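PDB 3K94: thiamin pyrophosphokinase from Geobacillus thermodenitrificans, which catalyses the ATP-dependent pyrophosphorylation of thiamin to thiamin diphosphate, the active cofactor form of vitamin B1. Local coordinates for residues R46-F51 with L85-E90. Residues are numbered along the deposited sequence; the frame is centred on the assembly and turned at random.
Sequences RAFGDF and LDWAVE
Arg46 lays its guanidinium flat on the indole of Trp87: the two planes are only 5° apart and their centres 4.2 Å from each other, a cation-pi stack in parallel geometry. The charged group does not sit centrally on the ring system. Arg46 NE lies 3.6 Å from Trp87 CZ2, while CZ and NH1 run out over the pyrrole nitrogen, with Arg46 CZ 3.7 Å from Trp87 NE1. The aliphatic part of the same side chain covers the six-membered ring, where a CH-pi contact brings Arg46 CD to 3.7 Å from the centroid, 13° off the ring normal. The chain starts out with CG anti to the backbone N and stays extended as far as CD, which lies over the ring; a bend at chi3 then carries NE on across it.

Phe48, two residues along the strand and so facing the same way, meets the base of Trp87 rather than its far rim. Phe48 CZ comes to 3.9 Å from Trp87 CB, and the phenyl and pyrrole planes are inclined at 48°, too oblique for either a stack or an edge-to-face pair. The contact joins strand 46-48 of the parallel half of the mixed sheet to helix 80-88, which packs against that sheet within the catalytic domain of thiamin pyrophosphokinase. Phe48 also touches Ile83 and Ala84, four and three residues before Trp87, about one helical turn, and Val28 of the adjacent strand; Val28 touches Trp87 as well. A leucine in place of Trp87 would probably leave the guanidinium of Arg46 without its flat aromatic support, freer to turn, and open a gap over CD. Arg46 NH2 also has a long, weak ion pair with Asp70 OD2, and the ring of Phe48 meets that of Trp72.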
loop_
_atom_site.group_PDB
_atom_site.type_symbol
_atom_site.label_atom_id
_atom_site.label_comp_id
_atom_site.label_asym_id
_atom_site.label_seq_id
_atom_site.Cartn_x
_atom_site.Cartn_y
_atom_site.Cartn_z
ATOM N N ARG B 46 -21.751 14.010 -8.285
ATOM C CA ARG B 46 -21.221 13.446 -9.511
ATOM C C ARG B 46 -20.799 12.004 -9.243
ATOM O O ARG B 46 -20.401 11.683 -8.133
ATOM C CB ARG B 46 -20.022 14.278 -9.955
ATOM C CG ARG B 46 -19.529 13.972 -11.330
ATOM C CD ARG B 46 -18.719 15.139 -11.853
ATOM N NE ARG B 46 -19.569 16.262 -12.236
ATOM C CZ ARG B 46 -19.590 16.801 -13.453
ATOM N NH1 ARG B 46 -18.801 16.327 -14.413
ATOM N NH2 ARG B 46 -20.395 17.824 -13.710
ATOM N N ALA B 47 -20.926 11.132 -10.242
ATOM C CA ALA B 47 -20.401 9.771 -10.148
ATOM C C ALA B 47 -19.612 9.394 -11.403
ATOM O O ALA B 47 -19.867 9.906 -12.490
ATOM C CB ALA B 47 -21.519 8.764 -9.902
ATOM N N PHE B 48 -18.651 8.496 -11.243
ATOM C CA PHE B 48 -17.783 8.086 -12.341
ATOM C C PHE B 48 -17.654 6.575 -12.356
ATOM O O PHE B 48 -17.382 5.964 -11.325
ATOM C CB PHE B 48 -16.388 8.665 -12.153
ATOM C CG PHE B 48 -16.336 10.156 -12.195
ATOM C CD1 PHE B 48 -16.571 10.902 -11.055
ATOM C CD2 PHE B 48 -16.016 10.815 -13.370
ATOM C CE1 PHE B 48 -16.500 12.282 -11.088
ATOM C CE2 PHE B 48 -15.937 12.194 -13.408
ATOM C CZ PHE B 48 -16.185 12.931 -12.268
ATOM N N GLY B 49 -17.824 5.984 -13.529
ATOM C CA GLY B 49 -17.784 4.540 -13.667
ATOM C C GLY B 49 -18.936 4.018 -14.504
ATOM O O GLY B 49 -19.822 4.781 -14.918
ATOM N N ASP B 50 -18.910 2.717 -14.763
ATOM C CA ASP B 50 -19.973 2.031 -15.480
ATOM C C ASP B 50 -20.875 1.336 -14.483
ATOM O O ASP B 50 -20.442 0.981 -13.385
ATOM C CB ASP B 50 -19.396 0.975 -16.427
ATOM C CG ASP B 50 -18.731 1.581 -17.643
ATOM O OD1 ASP B 50 -19.066 2.730 -18.014
ATOM O OD2 ASP B 50 -17.871 0.899 -18.231
ATOM N N PHE B 51 -22.121 1.113 -14.879
ATOM C CA PHE B 51 -23.060 0.391 -14.029
ATOM C C PHE B 51 -22.796 -1.121 -13.966
ATOM O O PHE B 51 -23.363 -1.821 -13.123
ATOM C CB PHE B 51 -24.495 0.671 -14.461
ATOM C CG PHE B 51 -24.877 2.115 -14.381
ATOM C CD1 PHE B 51 -24.993 2.880 -15.535
ATOM C CD2 PHE B 51 -25.115 2.716 -13.155
ATOM C CE1 PHE B 51 -25.349 4.218 -15.467
ATOM C CE2 PHE B 51 -25.469 4.055 -13.082
ATOM C CZ PHE B 51 -25.583 4.806 -14.240
ATOM N N LEU B 85 -10.685 12.102 -10.042
ATOM C CA LEU B 85 -9.714 13.036 -9.490
ATOM C C LEU B 85 -9.336 14.127 -10.499
ATOM O O LEU B 85 -9.229 15.299 -10.131
ATOM C CB LEU B 85 -8.469 12.317 -8.984
ATOM C CG LEU B 85 -7.439 13.237 -8.326
ATOM C CD1 LEU B 85 -7.988 13.918 -7.062
ATOM C CD2 LEU B 85 -6.198 12.454 -8.032
ATOM N N ASP B 86 -9.140 13.739 -11.760
ATOM C CA ASP B 86 -8.857 14.693 -12.827
ATOM C C ASP B 86 -9.896 15.834 -12.820
ATOM O O ASP B 86 -9.566 17.006 -13.014
ATOM C CB ASP B 86 -8.868 13.984 -14.184
ATOM C CG ASP B 86 -7.635 13.127 -14.423
ATOM O OD1 ASP B 86 -6.630 13.270 -13.686
ATOM O OD2 ASP B 86 -7.675 12.300 -15.361
ATOM N N TRP B 87 -11.154 15.485 -12.581
ATOM C CA TRP B 87 -12.217 16.477 -12.525
ATOM C C TRP B 87 -12.115 17.276 -11.227
ATOM O O TRP B 87 -12.067 18.508 -11.242
ATOM C CB TRP B 87 -13.599 15.810 -12.671
ATOM C CG TRP B 87 -14.755 16.733 -12.357
ATOM C CD1 TRP B 87 -15.341 17.639 -13.207
ATOM C CD2 TRP B 87 -15.451 16.854 -11.105
ATOM N NE1 TRP B 87 -16.345 18.314 -12.555
ATOM C CE2 TRP B 87 -16.438 17.853 -11.269
ATOM C CE3 TRP B 87 -15.330 16.224 -9.860
ATOM C CZ2 TRP B 87 -17.300 18.232 -10.237
ATOM C CZ3 TRP B 87 -16.195 16.596 -8.838
ATOM C CH2 TRP B 87 -17.163 17.593 -9.033
ATOM N N ALA B 88 -12.073 16.568 -10.105
ATOM C CA ALA B 88 -11.955 17.196 -8.788
ATOM C C ALA B 88 -10.889 18.289 -8.713
ATOM O O ALA B 88 -11.134 19.351 -8.146
ATOM C CB ALA B 88 -11.684 16.135 -7.723
ATOM N N VAL B 89 -9.700 18.034 -9.255
ATOM C CA VAL B 89 -8.621 19.022 -9.146
ATOM C C VAL B 89 -8.874 20.313 -9.931
ATOM O O VAL B 89 -8.079 21.247 -9.851
ATOM C CB VAL B 89 -7.245 18.463 -9.566
ATOM C CG1 VAL B 89 -6.882 17.258 -8.720
ATOM C CG2 VAL B 89 -7.230 18.130 -11.056
ATOM N N GLU B 90 -9.969 20.363 -10.685
ATOM C CA GLU B 90 -10.346 21.575 -11.409
ATOM C C GLU B 90 -11.347 22.441 -10.655
ATOM O O GLU B 90 -11.681 23.539 -11.107
ATOM C CB GLU B 90 -10.940 21.236 -12.779
ATOM C CG GLU B 90 -9.970 20.612 -13.747
ATOM C CD GLU B 90 -10.617 20.301 -15.080
ATOM O OE1 GLU B 90 -9.873 20.105 -16.060
ATOM O OE2 GLU B 90 -11.866 20.255 -15.151
#